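Local coordinates for protein pseudopodium-enriched atypical kinase 1 (Homo sapiens, PDB 6BHC) that probably acts as a signalling scaffold: a pseudokinase with a protein kinase fold that forms dimers, at residues L47-D52 against G122-E127; A71-A76 against N116-C121. The protein carries 1 engineered substitution. All blocks are in the same frame, centred on the assembly; numbering follows the deposited sequence.

Contact 1: L47-D52 against G122-E127; sequences LRFGVD and GHFLAE
The Phe49 ring is covered on one face by Phe124, whose CD1 stands 3.7 Å above its plane, over the ring centre. The backbone of Leu47 lies over the opposite face, with its C offset toward the rim. At the edge, Phe49 CE2 reaches Gly122 CA at 3.6 Å. This is apolar packing on the N-lobe of the kinase fold. An irregular segment, 47-52, packs against segment 122-127, on strand 123-128 of the N-lobe sheet.

The two phenylalanine rings meet obliquely. Their planes are 45° apart and their centroids 4.8 Å apart, although the side chains as wholes cross at about a right angle. The closest approach is Phe49 CG to Phe124 CD1, at 3.8 Å. Phe124 CE1 extends the contact to Phe49 CE1 and CD1. Phe124 holds its CG between the backbone N and the carbonyl carbon (chi1 58°), and this sets CD1 over the neighbouring ring.

Gly122 is buried, and its backbone angles suit glycine. A CB there would collide with Phe49 CE2, so the missing side chain lets the ring edge come close to the backbone. With an alanine at Phe49, Phe124 would probably lose the partner along its CD1-CE1 side, and a gap would be likely to open beside Gly122.

Further apolar side chains complete the cluster. Phe57 of strand 57-59 touches both rings, Ile149 packs on Phe49, and Trp54 and Val147 pack on Phe124. Gly122, Phe124 and Ala126 form backbone hydrogen bonds with Ile149, Val147 and His145, which pairs this strand with strand 143-150. Phe49 CE2 also comes within 3.6 Å of His123 N, which lies oblique to the ring.

Contact 2: A71-A76 against N116-C121; sequences AVYYTA and NIQQDC
Tyr73 and Gln118 make this contact through one buried hydrogen bond. Gln118 NE2 donates to Tyr73 OH at 2.8 Å, with a nearly straight N-H...O angle of 170°. The hydroxyl lies almost in the amide plane, while the amide nitrogen arrives at the edge of the ring, near its plane. Ring and amide planes are turned 45° from each other. The two side chains come from opposite directions and span backbones whose nearest CA atoms, those of Tyr73 and Asp120, are 12.9 Å apart. Gln118 covers its share with an extended chain, its CG anti to the backbone N (chi1 -176°).

The second shell fixes the amide. Gln118 OE1 accepts a hydrogen bond from Lys89 NZ, so both ends of the amide are used, which supports its modelled orientation. The lysine charge would probably polarise the amide and strengthen its N-H as a donor. Lys89 also packs against Tyr73, and its place in strand 85-91 is consistent with the conserved lysine of active kinases. The Tyr73-Gln118 bond thus probably lies near the cleft, which is unusual in this pseudokinase.

Arg108 of helix 104-109 holds segment 116-121, bonding Gln118 O and forming a salt bridge with the Asp120 carboxylate. Strand 71-78 supplies Tyr73 from the N-lobe sheet, whereas Asn116 and Ile117 lie against helix 173-194, and Asn116 ND2 also bonds Leu238 O of strand 237-240.

How the contacts relate
The two contact centres lie about 15 Å apart, on the same side of the chain's centre. Along the chain the order is 47-52, 71-76, 116-121, 122-127, so contact 2 falls wholly between the two segments of contact 1. Segments 116-121 and 122-127 are continuous, and strands 71-78 and 123-128 belong to the same N-lobe sheet. Contact 1 lies farther from the chain's centre, and contact 2 lies deeper, probably near the cleft. They touch directly: Leu47 N is 2.8 Å from Cys121 O, a probable hydrogen bond. Segment 47-52 is thereby probably tied to the connection that leads into strand 123-128.

Contact 1: L47-D52 against G122-E127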
# COMPACT_ATOMS: atom_id res chain seq x y z
N LEU A 47 28.13 -19.70 11.83
CA LEU A 47 28.90 -20.65 11.06
C LEU A 47 29.78 -21.49 11.98
O LEU A 47 29.99 -21.17 13.15
CB LEU A 47 29.77 -19.93 10.03
CG LEU A 47 29.01 -19.02 9.06
CD1 LEU A 47 29.99 -18.23 8.19
CD2 LEU A 47 28.06 -19.83 8.20
N ARG A 48 30.29 -22.59 11.43
CA ARG A 48 31.21 -23.48 12.13
C ARG A 48 32.59 -23.34 11.50
O ARG A 48 32.72 -23.34 10.28
CB ARG A 48 30.74 -24.93 12.07
CG ARG A 48 29.42 -25.18 12.79
CD ARG A 48 29.01 -26.64 12.71
NE ARG A 48 27.75 -26.89 13.40
CZ ARG A 48 27.15 -28.07 13.45
NH1 ARG A 48 27.69 -29.12 12.85
NH2 ARG A 48 26.00 -28.21 14.11
N PHE A 49 33.61 -23.22 12.35
CA PHE A 49 34.98 -23.01 11.90
C PHE A 49 35.89 -24.10 12.46
O PHE A 49 35.65 -24.63 13.55
CB PHE A 49 35.50 -21.63 12.32
CG PHE A 49 34.63 -20.50 11.86
CD1 PHE A 49 34.63 -20.12 10.52
CD2 PHE A 49 33.82 -19.81 12.75
CE1 PHE A 49 33.83 -19.07 10.09
CE2 PHE A 49 33.03 -18.76 12.32
CZ PHE A 49 33.03 -18.40 10.99
N GLY A 50 36.93 -24.43 11.71
CA GLY A 50 37.85 -25.47 12.11
C GLY A 50 39.23 -25.37 11.50
O GLY A 50 39.98 -24.43 11.79
N VAL A 51 39.58 -26.33 10.64
CA VAL A 51 40.92 -26.42 10.06
C VAL A 51 41.13 -25.28 9.06
O VAL A 51 40.65 -25.34 7.93
CB VAL A 51 41.14 -27.78 9.39
CG1 VAL A 51 42.56 -27.88 8.84
CG2 VAL A 51 40.87 -28.91 10.38
N ASP A 52 41.85 -24.25 9.49
CA ASP A 52 42.21 -23.10 8.65
C ASP A 52 40.97 -22.46 8.03
O ASP A 52 40.78 -22.44 6.81
CB ASP A 52 43.22 -23.50 7.58
CG ASP A 52 44.65 -23.32 8.03
OD1 ASP A 52 44.90 -22.46 8.90
OD2 ASP A 52 45.54 -24.04 7.52
N GLY A 122 29.82 -15.75 13.91
CA GLY A 122 30.94 -16.59 14.29
C GLY A 122 32.22 -15.82 14.55
O GLY A 122 32.32 -14.63 14.21
N HIS A 123 33.20 -16.48 15.14
CA HIS A 123 34.49 -15.87 15.45
C HIS A 123 35.51 -16.98 15.67
O HIS A 123 35.16 -18.11 16.01
CB HIS A 123 34.40 -14.95 16.67
CG HIS A 123 33.83 -15.62 17.88
ND1 HIS A 123 34.56 -16.47 18.68
CD2 HIS A 123 32.59 -15.56 18.43
CE1 HIS A 123 33.80 -16.91 19.67
NE2 HIS A 123 32.60 -16.37 19.54
N PHE A 124 36.78 -16.63 15.49
CA PHE A 124 37.87 -17.59 15.64
C PHE A 124 39.18 -16.82 15.73
O PHE A 124 39.25 -15.63 15.43
CB PHE A 124 37.90 -18.59 14.49
CG PHE A 124 38.03 -17.96 13.13
CD1 PHE A 124 36.91 -17.55 12.43
CD2 PHE A 124 39.28 -17.77 12.55
CE1 PHE A 124 37.02 -16.97 11.18
CE2 PHE A 124 39.40 -17.19 11.30
CZ PHE A 124 38.27 -16.79 10.62
N LEU A 125 40.23 -17.53 16.15
CA LEU A 125 41.58 -17.01 16.15
C LEU A 125 42.26 -17.34 14.82
O LEU A 125 41.99 -18.37 14.21
CB LEU A 125 42.39 -17.59 17.30
CG LEU A 125 41.89 -17.33 18.72
CD1 LEU A 125 42.74 -18.09 19.73
CD2 LEU A 125 41.90 -15.84 19.03
N ALA A 126 43.15 -16.45 14.39
CA ALA A 126 43.84 -16.64 13.12
C ALA A 126 45.09 -15.79 13.08
O ALA A 126 45.14 -14.70 13.66
CB ALA A 126 42.93 -16.29 11.94
N GLU A 127 46.11 -16.30 12.39
CA GLU A 127 47.33 -15.55 12.14
C GLU A 127 47.09 -14.62 10.95
O GLU A 127 46.88 -15.09 9.82
CB GLU A 127 48.50 -16.49 11.87
CG GLU A 127 48.90 -17.35 13.06
CD GLU A 127 50.04 -18.29 12.75
OE1 GLU A 127 50.36 -18.47 11.55
OE2 GLU A 127 50.63 -18.86 13.69

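Contact 2: A71-A76 against N116-C121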
# COMPACT_ATOMS: atom_id res chain seq x y z
N ALA A 71 38.41 -2.41 15.53
CA ALA A 71 38.80 -3.42 14.56
C ALA A 71 38.92 -2.79 13.18
O ALA A 71 38.58 -1.62 12.97
CB ALA A 71 37.79 -4.57 14.53
N VAL A 72 39.41 -3.60 12.24
CA VAL A 72 39.44 -3.25 10.83
C VAL A 72 38.55 -4.25 10.09
O VAL A 72 38.43 -5.41 10.49
CB VAL A 72 40.89 -3.25 10.28
CG1 VAL A 72 41.47 -4.66 10.26
CG2 VAL A 72 40.94 -2.62 8.90
N TYR A 73 37.91 -3.78 9.02
CA TYR A 73 36.93 -4.56 8.29
C TYR A 73 37.38 -4.79 6.86
O TYR A 73 37.92 -3.88 6.21
CB TYR A 73 35.56 -3.88 8.28
CG TYR A 73 34.84 -3.92 9.60
CD1 TYR A 73 34.01 -4.99 9.93
CD2 TYR A 73 34.96 -2.89 10.52
CE1 TYR A 73 33.34 -5.04 11.13
CE2 TYR A 73 34.29 -2.92 11.73
CZ TYR A 73 33.48 -4.00 12.03
OH TYR A 73 32.81 -4.03 13.23
N TYR A 74 37.14 -6.00 6.36
CA TYR A 74 37.43 -6.36 4.98
C TYR A 74 36.26 -7.15 4.42
O TYR A 74 35.80 -8.11 5.05
CB TYR A 74 38.72 -7.18 4.87
CG TYR A 74 39.99 -6.42 5.16
CD1 TYR A 74 40.49 -6.33 6.45
CD2 TYR A 74 40.70 -5.80 4.13
CE1 TYR A 74 41.65 -5.63 6.72
CE2 TYR A 74 41.86 -5.11 4.39
CZ TYR A 74 42.33 -5.03 5.68
OH TYR A 74 43.49 -4.34 5.94
N THR A 75 35.78 -6.76 3.24
CA THR A 75 34.80 -7.56 2.54
C THR A 75 35.44 -8.86 2.06
O THR A 75 36.57 -8.86 1.58
CB THR A 75 34.22 -6.79 1.35
OG1 THR A 75 35.27 -6.49 0.42
CG2 THR A 75 33.59 -5.49 1.82
N ALA A 76 34.71 -9.96 2.20
CA ALA A 76 35.26 -11.27 1.90
C ALA A 76 34.21 -12.15 1.26
O ALA A 76 33.00 -11.96 1.43
CB ALA A 76 35.82 -11.95 3.16
N ASN A 116 19.86 -1.96 14.99
CA ASN A 116 20.92 -0.98 15.17
C ASN A 116 22.04 -1.47 16.09
O ASN A 116 22.84 -0.67 16.58
CB ASN A 116 20.34 0.33 15.70
CG ASN A 116 19.27 0.89 14.79
OD1 ASN A 116 18.09 0.94 15.15
ND2 ASN A 116 19.68 1.32 13.60
N ILE A 117 22.11 -2.78 16.34
CA ILE A 117 23.16 -3.36 17.16
C ILE A 117 23.86 -4.44 16.34
O ILE A 117 23.20 -5.23 15.65
CB ILE A 117 22.61 -3.93 18.48
CG1 ILE A 117 21.97 -2.80 19.30
CG2 ILE A 117 23.71 -4.61 19.29
CD1 ILE A 117 21.50 -3.22 20.67
N GLN A 118 25.19 -4.47 16.41
CA GLN A 118 25.97 -5.33 15.54
C GLN A 118 25.70 -6.80 15.83
O GLN A 118 25.68 -7.23 16.99
CB GLN A 118 27.46 -5.04 15.70
CG GLN A 118 28.34 -5.83 14.75
CD GLN A 118 29.77 -5.35 14.74
OE1 GLN A 118 30.37 -5.12 15.79
NE2 GLN A 118 30.33 -5.18 13.54
N GLN A 119 25.49 -7.57 14.76
CA GLN A 119 25.34 -9.02 14.83
C GLN A 119 26.58 -9.68 14.24
O GLN A 119 27.30 -9.10 13.43
CB GLN A 119 24.10 -9.48 14.06
CG GLN A 119 22.83 -8.71 14.37
CD GLN A 119 21.70 -9.06 13.42
OE1 GLN A 119 21.38 -10.23 13.22
NE2 GLN A 119 21.09 -8.04 12.82
N ASP A 120 26.82 -10.92 14.67
CA ASP A 120 27.92 -11.71 14.14
C ASP A 120 27.45 -13.14 13.92
O ASP A 120 26.51 -13.61 14.57
CB ASP A 120 29.14 -11.70 15.08
CG ASP A 120 28.88 -12.43 16.38
OD1 ASP A 120 29.14 -13.65 16.44
OD2 ASP A 120 28.42 -11.78 17.35
N CYS A 121 28.10 -13.82 12.98
CA CYS A 121 27.79 -15.21 12.66
C CYS A 121 28.98 -16.13 12.95
O CYS A 121 29.13 -17.17 12.31
CB CYS A 121 27.34 -15.35 11.21
SG CYS A 121 28.53 -14.76 9.98